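Local coordinates for protein intimin (PDB 1F00) that mediates cell adhesion of enteropathogenic Escherichia coli, probably by binding its receptor through the C-terminal, lectin-like end of an elongated chain, at residues A[22-27]-A[58-63]; A[122-127]-A[154-159]; A[70-75]-A[88-93]; A[114-119]-A[221-226]. All blocks are in the same frame, centred on the assembly; numbering follows the deposited sequence.

Interaction 1: A[22-27]-A[58-63]; sequences TYTVKV and NGYAKV
Strand residues 22-27 and 60-63 pair antiparallel in the N-terminal Ig-like domain, their N-to-C directions 158° apart. Five backbone hydrogen bonds fix the register: two in each of the pairs Tyr-23/Val-63 and Val-25/Ala-61, and a fifth from Val-27 N to Gly-59 O at 2.7 Å. Gly-59, a loop residue that extends the ladder, has a phi of 85°, a conformation glycine adopts readily. Tyr-23, Val-25, Ala-61 and Val-63 share the buried face. There Val-25 CG2, held between the backbone N and the carbonyl carbon, presses on Ala-61 CB at 3.5 Å, tighter than ordinary carbon contact. Phe-41 of strand 38-43 packs on this face, as expected for the two facing sheets of an Ig-like sandwich, and strand 2-8 pairs along the other edge of strand 21-29. The opposite face carries Thr-24, Lys-26, Tyr-60 and Lys-62. Lys-26 runs out fully extended across the Tyr-60 ring, its CG 4.3 Å from the centroid and 19° off the normal, a CH-pi contact. Thr-24 CG2 reaches the same ring at Tyr-60 CD2, 3.7 Å away. Lys-62 instead bends at its last two torsions, which curls NZ back to Thr-24 OG1 for a weak hydrogen bond of 3.3 Å. Lys-62 CG also covers Thr-22 OG1 at 3.4 Å, a hydroxyl that the contact buries without any polar partner in the model.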
loop_
_atom_site.group_PDB
_atom_site.type_symbol
_atom_site.label_atom_id
_atom_site.label_comp_id
_atom_site.label_asym_id
_atom_site.label_seq_id
_atom_site.Cartn_x
_atom_site.Cartn_y
_atom_site.Cartn_z
ATOM N N THR A 22 1.055 -24.019 -17.538
ATOM C CA THR A 22 1.099 -25.327 -18.163
ATOM C C THR A 22 0.441 -25.316 -19.535
ATOM O O THR A 22 -0.688 -24.851 -19.704
ATOM C CB THR A 22 0.464 -26.423 -17.252
ATOM O OG1 THR A 22 0.066 -27.548 -18.047
ATOM C CG2 THR A 22 -0.719 -25.892 -16.504
ATOM N N TYR A 23 1.187 -25.806 -20.517
ATOM C CA TYR A 23 0.713 -25.882 -21.888
ATOM C C TYR A 23 0.284 -27.306 -22.187
ATOM O O TYR A 23 0.967 -28.264 -21.822
ATOM C CB TYR A 23 1.821 -25.468 -22.862
ATOM C CG TYR A 23 2.208 -24.012 -22.778
ATOM C CD1 TYR A 23 3.034 -23.545 -21.756
ATOM C CD2 TYR A 23 1.732 -23.094 -23.712
ATOM C CE1 TYR A 23 3.376 -22.199 -21.670
ATOM C CE2 TYR A 23 2.065 -21.753 -23.635
ATOM C CZ TYR A 23 2.888 -21.310 -22.612
ATOM O OH TYR A 23 3.233 -19.983 -22.539
ATOM N N THR A 24 -0.855 -27.446 -22.849
ATOM C CA THR A 24 -1.347 -28.764 -23.194
ATOM C C THR A 24 -1.625 -28.841 -24.690
ATOM O O THR A 24 -2.368 -28.026 -25.234
ATOM C CB THR A 24 -2.638 -29.101 -22.413
ATOM O OG1 THR A 24 -2.394 -28.983 -21.003
ATOM C CG2 THR A 24 -3.085 -30.527 -22.721
ATOM N N VAL A 25 -0.999 -29.806 -25.356
ATOM C CA VAL A 25 -1.211 -29.993 -26.785
ATOM C C VAL A 25 -1.877 -31.338 -27.022
ATOM O O VAL A 25 -1.793 -32.244 -26.192
ATOM C CB VAL A 25 0.114 -29.962 -27.589
ATOM C CG1 VAL A 25 0.733 -28.581 -27.528
ATOM C CG2 VAL A 25 1.078 -31.007 -27.052
ATOM N N LYS A 26 -2.557 -31.457 -28.154
ATOM C CA LYS A 26 -3.217 -32.704 -28.505
ATOM C C LYS A 26 -2.792 -33.042 -29.925
ATOM O O LYS A 26 -2.847 -32.192 -30.815
ATOM C CB LYS A 26 -4.736 -32.548 -28.425
ATOM C CG LYS A 26 -5.499 -33.829 -28.715
ATOM C CD LYS A 26 -6.995 -33.648 -28.530
ATOM C CE LYS A 26 -7.729 -34.965 -28.744
ATOM N NZ LYS A 26 -9.196 -34.847 -28.530
ATOM N N VAL A 27 -2.331 -34.273 -30.121
ATOM C CA VAL A 27 -1.903 -34.728 -31.437
ATOM C C VAL A 27 -2.971 -35.667 -31.976
ATOM O O VAL A 27 -3.389 -36.605 -31.297
ATOM C CB VAL A 27 -0.550 -35.461 -31.362
ATOM C CG1 VAL A 27 -0.158 -35.981 -32.732
ATOM C CG2 VAL A 27 0.517 -34.515 -30.836
ATOM N N ASN A 58 -4.386 -40.716 -25.144
ATOM C CA ASN A 58 -5.476 -39.824 -25.512
ATOM C C ASN A 58 -4.972 -38.715 -26.429
ATOM O O ASN A 58 -5.736 -37.842 -26.834
ATOM C CB ASN A 58 -6.113 -39.219 -24.262
ATOM C CG ASN A 58 -7.140 -40.139 -23.627
ATOM O OD1 ASN A 58 -7.552 -39.931 -22.485
ATOM N ND2 ASN A 58 -7.568 -41.153 -24.371
ATOM N N GLY A 59 -3.681 -38.758 -26.744
ATOM C CA GLY A 59 -3.090 -37.769 -27.628
ATOM C C GLY A 59 -2.633 -36.474 -26.983
ATOM O O GLY A 59 -2.278 -35.528 -27.689
ATOM N N TYR A 60 -2.622 -36.420 -25.654
ATOM C CA TYR A 60 -2.206 -35.209 -24.954
ATOM C C TYR A 60 -0.761 -35.218 -24.468
ATOM O O TYR A 60 -0.229 -36.254 -24.077
ATOM C CB TYR A 60 -3.127 -34.938 -23.764
ATOM C CG TYR A 60 -4.548 -34.585 -24.139
ATOM C CD1 TYR A 60 -5.555 -35.548 -24.121
ATOM C CD2 TYR A 60 -4.890 -33.281 -24.500
ATOM C CE1 TYR A 60 -6.870 -35.219 -24.448
ATOM C CE2 TYR A 60 -6.199 -32.944 -24.831
ATOM C CZ TYR A 60 -7.183 -33.916 -24.802
ATOM O OH TYR A 60 -8.479 -33.586 -25.126
ATOM N N ALA A 61 -0.135 -34.044 -24.501
ATOM C CA ALA A 61 1.243 -33.857 -24.054
ATOM C C ALA A 61 1.251 -32.551 -23.266
ATOM O O ALA A 61 0.583 -31.586 -23.644
ATOM C CB ALA A 61 2.181 -33.762 -25.243
ATOM N N LYS A 62 2.015 -32.510 -22.182
ATOM C CA LYS A 62 2.037 -31.324 -21.338
ATOM C C LYS A 62 3.417 -30.926 -20.826
ATOM O O LYS A 62 4.267 -31.776 -20.579
ATOM C CB LYS A 62 1.091 -31.562 -20.161
ATOM C CG LYS A 62 1.227 -30.613 -18.994
ATOM C CD LYS A 62 0.360 -31.071 -17.822
ATOM C CE LYS A 62 -1.135 -30.913 -18.104
ATOM N NZ LYS A 62 -1.621 -31.720 -19.260
ATOM N N VAL A 63 3.624 -29.620 -20.676
ATOM C CA VAL A 63 4.878 -29.065 -20.166
ATOM C C VAL A 63 4.567 -27.757 -19.435
ATOM O O VAL A 63 3.523 -27.149 -19.665
ATOM C CB VAL A 63 5.878 -28.771 -21.300
ATOM C CG1 VAL A 63 6.251 -30.060 -22.016
ATOM C CG2 VAL A 63 5.279 -27.765 -22.274
#

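Interaction 2: A[122-127]-A[154-159]; sequences YGQVNL and QVTLKE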
loop_
_atom_site.group_PDB
_atom_site.type_symbol
_atom_site.label_atom_id
_atom_site.label_comp_id
_atom_site.label_asym_id
_atom_site.label_seq_id
_atom_site.Cartn_x
_atom_site.Cartn_y
_atom_site.Cartn_z
ATOM N N TYR A 122 -5.973 12.376 10.601
ATOM C CA TYR A 122 -6.230 12.751 9.217
ATOM C C TYR A 122 -4.956 13.153 8.488
ATOM O O TYR A 122 -4.999 13.784 7.436
ATOM C CB TYR A 122 -7.288 13.861 9.155
ATOM C CG TYR A 122 -8.590 13.416 9.789
ATOM C CD1 TYR A 122 -9.266 14.229 10.696
ATOM C CD2 TYR A 122 -9.108 12.144 9.531
ATOM C CE1 TYR A 122 -10.424 13.783 11.340
ATOM C CE2 TYR A 122 -10.261 11.689 10.165
ATOM C CZ TYR A 122 -10.913 12.511 11.069
ATOM O OH TYR A 122 -12.048 12.061 11.703
ATOM N N GLY A 123 -3.818 12.787 9.069
ATOM C CA GLY A 123 -2.550 13.044 8.419
ATOM C C GLY A 123 -2.579 12.093 7.233
ATOM O O GLY A 123 -3.316 11.100 7.264
ATOM N N GLN A 124 -1.802 12.375 6.193
ATOM C CA GLN A 124 -1.807 11.521 5.013
ATOM C C GLN A 124 -0.422 11.086 4.539
ATOM O O GLN A 124 0.536 11.856 4.591
ATOM C CB GLN A 124 -2.540 12.241 3.879
ATOM C CG GLN A 124 -3.993 12.545 4.206
ATOM C CD GLN A 124 -4.632 13.483 3.209
ATOM O OE1 GLN A 124 -4.182 14.618 3.031
ATOM N NE2 GLN A 124 -5.689 13.021 2.554
ATOM N N VAL A 125 -0.327 9.839 4.085
ATOM C CA VAL A 125 0.929 9.302 3.578
ATOM C C VAL A 125 0.687 8.612 2.239
ATOM O O VAL A 125 -0.425 8.157 1.957
ATOM C CB VAL A 125 1.561 8.283 4.559
ATOM C CG1 VAL A 125 1.777 8.935 5.912
ATOM C CG2 VAL A 125 0.673 7.041 4.692
ATOM N N ASN A 126 1.718 8.565 1.400
ATOM C CA ASN A 126 1.596 7.909 0.104
ATOM C C ASN A 126 2.322 6.567 0.114
ATOM O O ASN A 126 3.501 6.493 0.461
ATOM C CB ASN A 126 2.184 8.772 -1.019
ATOM C CG ASN A 126 1.381 10.040 -1.274
ATOM O OD1 ASN A 126 0.152 10.033 -1.240
ATOM N ND2 ASN A 126 2.083 11.132 -1.555
ATOM N N LEU A 127 1.609 5.507 -0.253
ATOM C CA LEU A 127 2.209 4.178 -0.330
ATOM C C LEU A 127 2.519 3.916 -1.796
ATOM O O LEU A 127 1.694 4.199 -2.666
ATOM C CB LEU A 127 1.243 3.097 0.167
ATOM C CG LEU A 127 0.722 3.168 1.605
ATOM C CD1 LEU A 127 0.067 1.838 1.955
ATOM C CD2 LEU A 127 1.857 3.461 2.571
ATOM N N GLN A 154 -2.893 6.748 -1.680
ATOM C CA GLN A 154 -2.713 7.692 -0.590
ATOM C C GLN A 154 -3.588 7.266 0.581
ATOM O O GLN A 154 -4.796 7.056 0.435
ATOM C CB GLN A 154 -3.078 9.110 -1.031
ATOM C CG GLN A 154 -2.872 10.156 0.050
ATOM C CD GLN A 154 -2.912 11.564 -0.506
ATOM O OE1 GLN A 154 -1.930 12.047 -1.091
ATOM N NE2 GLN A 154 -4.051 12.225 -0.348
ATOM N N VAL A 155 -2.964 7.131 1.744
ATOM C CA VAL A 155 -3.667 6.713 2.950
ATOM C C VAL A 155 -3.926 7.868 3.909
ATOM O O VAL A 155 -3.088 8.748 4.075
ATOM C CB VAL A 155 -2.858 5.640 3.714
ATOM C CG1 VAL A 155 -3.565 5.297 5.038
ATOM C CG2 VAL A 155 -2.698 4.392 2.848
ATOM N N THR A 156 -5.099 7.856 4.535
ATOM C CA THR A 156 -5.450 8.870 5.515
ATOM C C THR A 156 -5.650 8.149 6.844
ATOM O O THR A 156 -6.491 7.265 6.955
ATOM C CB THR A 156 -6.748 9.609 5.137
ATOM O OG1 THR A 156 -6.570 10.275 3.880
ATOM C CG2 THR A 156 -7.107 10.634 6.202
ATOM N N LEU A 157 -4.857 8.517 7.843
ATOM C CA LEU A 157 -4.949 7.904 9.165
ATOM C C LEU A 157 -6.101 8.539 9.942
ATOM O O LEU A 157 -6.182 9.761 10.050
ATOM C CB LEU A 157 -3.624 8.096 9.904
ATOM C CG LEU A 157 -2.429 7.502 9.147
ATOM C CD1 LEU A 157 -1.150 7.812 9.888
ATOM C CD2 LEU A 157 -2.605 5.990 8.993
ATOM N N LYS A 158 -6.982 7.713 10.499
ATOM C CA LYS A 158 -8.148 8.237 11.204
ATOM C C LYS A 158 -8.277 7.930 12.696
ATOM O O LYS A 158 -8.522 8.837 13.494
ATOM C CB LYS A 158 -9.404 7.773 10.473
ATOM C CG LYS A 158 -9.349 8.083 8.988
ATOM C CD LYS A 158 -10.314 7.244 8.183
ATOM C CE LYS A 158 -11.720 7.786 8.205
ATOM N NZ LYS A 158 -12.598 6.979 7.293
ATOM N N GLU A 159 -8.124 6.665 13.080
ATOM C CA GLU A 159 -8.254 6.295 14.489
ATOM C C GLU A 159 -7.186 5.297 14.927
ATOM O O GLU A 159 -6.651 4.539 14.115
ATOM C CB GLU A 159 -9.636 5.689 14.748
ATOM C CG GLU A 159 -10.828 6.591 14.410
ATOM C CD GLU A 159 -11.000 7.755 15.379
ATOM O OE1 GLU A 159 -10.404 7.729 16.478
ATOM O OE2 GLU A 159 -11.753 8.694 15.044
HETATM O O HOH W 1 -12.364 9.254 12.452
#
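Val-125 and Val-155 make the central hydrogen-bonded pair, with Val-125 N to Val-155 O at 3.0 Å and the return bond from Val-155 N to Val-125 O at 2.7 Å. Their side chains lie alongside one another on the buried face, and Val-155 CG2 also touches Leu-127 CG at 3.8 Å. Towards Tyr-122 the ladder continues from Leu-157 N to Gly-123 O. It closes with Tyr-122 N to Leu-157 O, short at 2.7 Å but bent to 139° at the hydrogen. On the other face Gln-124 and Thr-156 point the same way, and Gln-124 NE2 donates to Thr-156 OG1 at 3.2 Å. The hydroxyl lies only 9° out of the amide plane, and Gln-124 OE1 takes a weak hydrogen bond from Glu-231 N; together they favour this rotation. Tyr-122 then reaches past the end of the ladder, the edge of its ring meeting Lys-158 CG with CE2 at 3.9 Å. One water links Tyr-122 OH, at 2.9 Å, to Glu-159 OE2, to which it donates at 2.7 Å. Farther out, Asn-126 ND2 is hydrogen-bonded to Glu-105 OE1, Lys-158 NZ to Pro-143 O, and the ring of Tyr-122 meets that of Tyr-232. Strand 104-106 pairs with 124-130, and strand 146-148 with 154-157. The contact is thus an inner antiparallel pair of one sheet, as in a bacterial Ig-like (group 2) sandwich.

Interaction 3: A[70-75]-A[88-93]; sequences PGKSLV and APEVEF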
loop_
_atom_site.group_PDB
_atom_site.type_symbol
_atom_site.label_atom_id
_atom_site.label_comp_id
_atom_site.label_asym_id
_atom_site.label_seq_id
_atom_site.Cartn_x
_atom_site.Cartn_y
_atom_site.Cartn_z
ATOM N N PRO A 70 10.422 -10.583 -16.162
ATOM C CA PRO A 70 9.114 -10.242 -16.729
ATOM C C PRO A 70 9.179 -10.083 -18.244
ATOM O O PRO A 70 10.255 -9.868 -18.804
ATOM C CB PRO A 70 8.782 -8.927 -16.034
ATOM C CG PRO A 70 10.131 -8.283 -15.931
ATOM C CD PRO A 70 10.995 -9.429 -15.444
ATOM N N GLY A 71 8.029 -10.189 -18.902
ATOM C CA GLY A 71 7.991 -10.039 -20.346
ATOM C C GLY A 71 7.040 -10.996 -21.033
ATOM O O GLY A 71 6.527 -11.927 -20.410
ATOM N N LYS A 72 6.786 -10.761 -22.316
ATOM C CA LYS A 72 5.904 -11.642 -23.068
ATOM C C LYS A 72 6.689 -12.897 -23.430
ATOM O O LYS A 72 7.872 -12.824 -23.765
ATOM C CB LYS A 72 5.411 -10.971 -24.355
ATOM C CG LYS A 72 4.524 -9.754 -24.150
ATOM C CD LYS A 72 3.809 -9.396 -25.448
ATOM C CE LYS A 72 2.966 -8.140 -25.303
ATOM N NZ LYS A 72 3.812 -6.929 -25.106
ATOM N N SER A 73 6.027 -14.044 -23.357
ATOM C CA SER A 73 6.666 -15.311 -23.683
ATOM C C SER A 73 5.847 -16.056 -24.731
ATOM O O SER A 73 4.621 -16.152 -24.629
ATOM C CB SER A 73 6.804 -16.173 -22.427
ATOM O OG SER A 73 7.504 -17.372 -22.707
ATOM N N LEU A 74 6.531 -16.578 -25.744
ATOM C CA LEU A 74 5.868 -17.316 -26.807
ATOM C C LEU A 74 6.397 -18.735 -26.924
ATOM O O LEU A 74 7.544 -18.957 -27.318
ATOM C CB LEU A 74 6.034 -16.593 -28.143
ATOM C CG LEU A 74 5.487 -17.341 -29.362
ATOM C CD1 LEU A 74 4.075 -17.860 -29.092
ATOM C CD2 LEU A 74 5.506 -16.400 -30.559
ATOM N N VAL A 75 5.551 -19.693 -26.565
ATOM C CA VAL A 75 5.906 -21.102 -26.630
ATOM C C VAL A 75 5.444 -21.705 -27.956
ATOM O O VAL A 75 4.368 -21.376 -28.464
ATOM C CB VAL A 75 5.260 -21.887 -25.472
ATOM C CG1 VAL A 75 5.475 -23.377 -25.661
ATOM C CG2 VAL A 75 5.861 -21.435 -24.145
ATOM N N ALA A 88 1.834 -21.273 -29.658
ATOM C CA ALA A 88 0.829 -21.380 -28.612
ATOM C C ALA A 88 0.347 -19.974 -28.287
ATOM O O ALA A 88 0.919 -18.989 -28.761
ATOM C CB ALA A 88 1.436 -22.019 -27.367
ATOM N N PRO A 89 -0.727 -19.858 -27.492
ATOM C CA PRO A 89 -1.212 -18.521 -27.148
ATOM C C PRO A 89 -0.082 -17.801 -26.412
ATOM O O PRO A 89 0.686 -18.429 -25.681
ATOM C CB PRO A 89 -2.397 -18.813 -26.230
ATOM C CG PRO A 89 -2.900 -20.128 -26.743
ATOM C CD PRO A 89 -1.634 -20.900 -26.978
ATOM N N GLU A 90 0.027 -16.495 -26.613
ATOM C CA GLU A 90 1.064 -15.713 -25.958
ATOM C C GLU A 90 0.716 -15.530 -24.481
ATOM O O GLU A 90 -0.461 -15.427 -24.123
ATOM C CB GLU A 90 1.180 -14.351 -26.641
ATOM C CG GLU A 90 2.365 -13.520 -26.208
ATOM C CD GLU A 90 2.385 -12.170 -26.897
ATOM O OE1 GLU A 90 1.474 -11.358 -26.640
ATOM O OE2 GLU A 90 3.307 -11.926 -27.701
ATOM N N VAL A 91 1.735 -15.498 -23.626
ATOM C CA VAL A 91 1.524 -15.319 -22.190
ATOM C C VAL A 91 2.477 -14.248 -21.671
ATOM O O VAL A 91 3.420 -13.861 -22.367
ATOM C CB VAL A 91 1.778 -16.635 -21.405
ATOM C CG1 VAL A 91 0.921 -17.754 -21.974
ATOM C CG2 VAL A 91 3.263 -17.004 -21.461
ATOM N N GLU A 92 2.238 -13.766 -20.454
ATOM C CA GLU A 92 3.100 -12.736 -19.882
ATOM C C GLU A 92 3.499 -12.989 -18.433
ATOM O O GLU A 92 2.672 -13.376 -17.601
ATOM C CB GLU A 92 2.412 -11.373 -19.939
ATOM C CG GLU A 92 1.766 -11.025 -21.259
ATOM C CD GLU A 92 1.026 -9.709 -21.185
ATOM O OE1 GLU A 92 1.680 -8.650 -21.293
ATOM O OE2 GLU A 92 -0.208 -9.736 -20.997
ATOM N N PHE A 93 4.773 -12.759 -18.135
ATOM C CA PHE A 93 5.261 -12.903 -16.777
ATOM C C PHE A 93 5.453 -11.498 -16.230
ATOM O O PHE A 93 5.886 -10.592 -16.952
ATOM C CB PHE A 93 6.580 -13.679 -16.742
ATOM C CG PHE A 93 6.421 -15.143 -17.030
ATOM C CD1 PHE A 93 6.440 -15.616 -18.339
ATOM C CD2 PHE A 93 6.207 -16.047 -15.991
ATOM C CE1 PHE A 93 6.246 -16.967 -18.612
ATOM C CE2 PHE A 93 6.011 -17.399 -16.252
ATOM C CZ PHE A 93 6.029 -17.860 -17.565
HETATM O O HOH W 2 3.327 -18.530 -24.861
#
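Gly-71 to Ser-73 and Val-91 to Phe-93 are paired antiparallel in a sheet of the N-terminal Ig-like domain, strand 71-79 being partnered by strand 91-94 and, farther along, by strand 86-87. Two hydrogen bonds join Gly-71 with Phe-93 and two join Ser-73 with Val-91, the latter including Ser-73 N to Val-91 O at 2.8 Å and 171°. The ladder is then interrupted at Pro-89 and Glu-90 and resumes where Ala-88 N reaches Val-75 O, again at 2.8 Å. One water bridges the gap: it accepts from Val-75 N at 3.0 Å and donates to Ser-73 O at 2.7 Å and to Pro-89 O at 2.8 Å. Ser-73 O therefore takes two donors, this water and Val-91 N. On the buried face Ser-73 CB sits in the plane of the Phe-93 ring, at its edge, 3.9 Å from CE1. With chi1 at -176° the hydroxyl is swung towards the carbonyl of Leu-45, its hydrogen-bond partner, while Leu-65 of strand 60-66 packs against both side chains. The outer face is charged. Lys-72 CD rests on the carboxylate of Glu-90, 3.3 Å from OE1 and almost as near OE2, but the bend at the end of the lysine carries NZ away. The ammonium comes no closer than 4.7 Å to Glu-92 OE1. Attraction between these opposite charges may contribute at a distance, yet the measured bonds imply that backbone and water, not a salt bridge, hold the two strands in register.

Interaction 4: A[114-119]-A[221-226]; sequences KLPTVW and FKAWGA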
loop_
_atom_site.group_PDB
_atom_site.type_symbol
_atom_site.label_atom_id
_atom_site.label_comp_id
_atom_site.label_asym_id
_atom_site.label_seq_id
_atom_site.Cartn_x
_atom_site.Cartn_y
_atom_site.Cartn_z
ATOM N N LYS A 114 9.531 4.930 7.570
ATOM C CA LYS A 114 8.529 4.061 8.171
ATOM C C LYS A 114 7.334 4.918 8.574
ATOM O O LYS A 114 7.437 6.138 8.645
ATOM C CB LYS A 114 9.095 3.369 9.412
ATOM C CG LYS A 114 10.227 2.395 9.138
ATOM C CD LYS A 114 10.517 1.578 10.391
ATOM C CE LYS A 114 11.511 0.457 10.130
ATOM N NZ LYS A 114 11.582 -0.468 11.306
ATOM N N LEU A 115 6.197 4.282 8.839
ATOM C CA LEU A 115 5.006 5.017 9.251
ATOM C C LEU A 115 5.222 5.540 10.667
ATOM O O LEU A 115 5.597 4.783 11.555
ATOM C CB LEU A 115 3.781 4.096 9.251
ATOM C CG LEU A 115 2.472 4.816 9.570
ATOM C CD1 LEU A 115 2.048 5.628 8.350
ATOM C CD2 LEU A 115 1.398 3.815 9.934
ATOM N N PRO A 116 4.978 6.839 10.901
ATOM C CA PRO A 116 5.171 7.384 12.250
ATOM C C PRO A 116 4.289 6.644 13.260
ATOM O O PRO A 116 3.242 6.106 12.893
ATOM C CB PRO A 116 4.759 8.849 12.094
ATOM C CG PRO A 116 5.081 9.143 10.663
ATOM C CD PRO A 116 4.585 7.901 9.958
ATOM N N THR A 117 4.723 6.608 14.519
ATOM C CA THR A 117 3.964 5.945 15.576
ATOM C C THR A 117 3.150 6.963 16.367
ATOM O O THR A 117 2.498 6.624 17.356
ATOM C CB THR A 117 4.883 5.189 16.538
ATOM O OG1 THR A 117 5.836 6.096 17.097
ATOM C CG2 THR A 117 5.608 4.069 15.803
ATOM N N VAL A 118 3.225 8.220 15.930
ATOM C CA VAL A 118 2.465 9.321 16.521
ATOM C C VAL A 118 1.702 9.872 15.323
ATOM O O VAL A 118 2.304 10.307 14.338
ATOM C CB VAL A 118 3.384 10.412 17.105
ATOM C CG1 VAL A 118 2.550 11.531 17.706
ATOM C CG2 VAL A 118 4.280 9.807 18.169
ATOM N N TRP A 119 0.378 9.838 15.385
ATOM C CA TRP A 119 -0.414 10.283 14.245
ATOM C C TRP A 119 -1.206 11.558 14.398
ATOM O O TRP A 119 -2.015 11.690 15.315
ATOM C CB TRP A 119 -1.445 9.227 13.839
ATOM C CG TRP A 119 -0.958 7.865 13.496
ATOM C CD1 TRP A 119 0.332 7.449 13.342
ATOM C CD2 TRP A 119 -1.784 6.725 13.242
ATOM N NE1 TRP A 119 0.360 6.111 13.007
ATOM C CE2 TRP A 119 -0.928 5.644 12.940
ATOM C CE3 TRP A 119 -3.171 6.515 13.240
ATOM C CZ2 TRP A 119 -1.413 4.365 12.641
ATOM C CZ3 TRP A 119 -3.654 5.243 12.941
ATOM C CH2 TRP A 119 -2.772 4.185 12.647
ATOM N N PHE A 221 4.898 17.842 14.788
ATOM C CA PHE A 221 5.297 18.645 13.629
ATOM C C PHE A 221 6.528 18.006 12.973
ATOM O O PHE A 221 6.650 17.967 11.749
ATOM C CB PHE A 221 5.631 20.074 14.067
ATOM C CG PHE A 221 5.989 20.990 12.926
ATOM C CD1 PHE A 221 5.002 21.680 12.232
ATOM C CD2 PHE A 221 7.312 21.128 12.519
ATOM C CE1 PHE A 221 5.327 22.500 11.141
ATOM C CE2 PHE A 221 7.651 21.944 11.429
ATOM C CZ PHE A 221 6.656 22.628 10.740
ATOM N N LYS A 222 7.434 17.500 13.801
ATOM C CA LYS A 222 8.650 16.851 13.319
ATOM C C LYS A 222 8.311 15.708 12.361
ATOM O O LYS A 222 8.938 15.542 11.311
ATOM C CB LYS A 222 9.444 16.303 14.507
ATOM C CG LYS A 222 10.759 15.643 14.136
ATOM C CD LYS A 222 11.441 15.027 15.360
ATOM C CE LYS A 222 11.617 16.050 16.482
ATOM N NZ LYS A 222 12.372 17.262 16.048
ATOM N N ALA A 223 7.300 14.928 12.716
ATOM C CA ALA A 223 6.903 13.801 11.883
ATOM C C ALA A 223 6.020 14.170 10.692
ATOM O O ALA A 223 6.214 13.648 9.598
ATOM C CB ALA A 223 6.195 12.751 12.740
ATOM N N TRP A 224 5.062 15.069 10.897
ATOM C CA TRP A 224 4.136 15.437 9.834
ATOM C C TRP A 224 4.316 16.774 9.126
ATOM O O TRP A 224 3.760 16.974 8.048
ATOM C CB TRP A 224 2.702 15.362 10.369
ATOM C CG TRP A 224 2.378 14.012 10.877
ATOM C CD1 TRP A 224 2.532 13.552 12.156
ATOM C CD2 TRP A 224 1.948 12.897 10.096
ATOM N NE1 TRP A 224 2.227 12.206 12.217
ATOM C CE2 TRP A 224 1.866 11.782 10.966
ATOM C CE3 TRP A 224 1.628 12.728 8.742
ATOM C CZ2 TRP A 224 1.475 10.518 10.522
ATOM C CZ3 TRP A 224 1.241 11.469 8.300
ATOM C CH2 TRP A 224 1.169 10.379 9.190
ATOM N N GLY A 225 5.075 17.687 9.717
ATOM C CA GLY A 225 5.237 18.993 9.102
ATOM C C GLY A 225 3.973 19.819 9.308
ATOM O O GLY A 225 3.053 19.385 10.006
ATOM N N ALA A 226 3.917 21.004 8.706
ATOM C CA ALA A 226 2.760 21.889 8.841
ATOM C C ALA A 226 1.431 21.158 8.593
ATOM O O ALA A 226 1.203 20.618 7.514
ATOM C CB ALA A 226 2.899 23.070 7.882
#
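Pro-116 and Trp-224 form the apolar centre. The proline ring lies against the six-membered part of the indole, with Pro-116 CG 3.9 Å from Trp-224 CZ2, and that carbon stands 3.7 Å above the indole plane, displaced towards its rim. Ala-223, the preceding residue of the helix, adds its methyl, CB lying 4.2 Å from Pro-116 CB. Trp-119 approaches the same indole obliquely, its CD1 4.3 Å from Trp-224 CZ2. At the polar margin Trp-224 NE1 donates to Val-118 O at 2.8 Å and 169°. The carbonyl oxygen lies only 2° out of the indole plane, so the buried N-H is well satisfied and the bond fixes the rotation of the ring while Pro-116 packs above its plane. A second indole is positioned in turn from within segment 114-119: Trp-119 NE1 donates to Pro-116 O at 2.9 Å, a more bent bond of 131°. Pro-116 thus serves Trp-224 through its ring and Trp-119 through its carbonyl. Behind Trp-224 the helix ends, Gly-225 being the first residue to leave helical geometry. Strand 118-120 runs parallel to strand 184-190, and Trp-224 reaches Val-125 and Leu-157 of the preceding Ig-like sheet. Geometrically this is a domain junction, where the end of a helix in the C-type lectin-like domain is seated against the Ig-like domain before it.

How the interactions relate
Interactions 1 and 3 follow one another along the chain within the N-terminal Ig-like domain. Their centres are 18 Å apart, and they meet where the Tyr-23 ring of the first packs on Val-75, Ala-88 and Val-91 of the second, joining two sheets. Interaction 2 is nested in the long loop closed by interaction 4. These two centres lie 11 Å apart and touch through Leu-157 and Val-125, which pack on Trp-224, and through Leu-157 and Glu-159, which meet Trp-119. The two clusters are well separated, with 51 Å between the centres of interactions 1 and 2, consistent with an elongated adhesin whose second Ig-like domain is packed directly against its lectin-like domain.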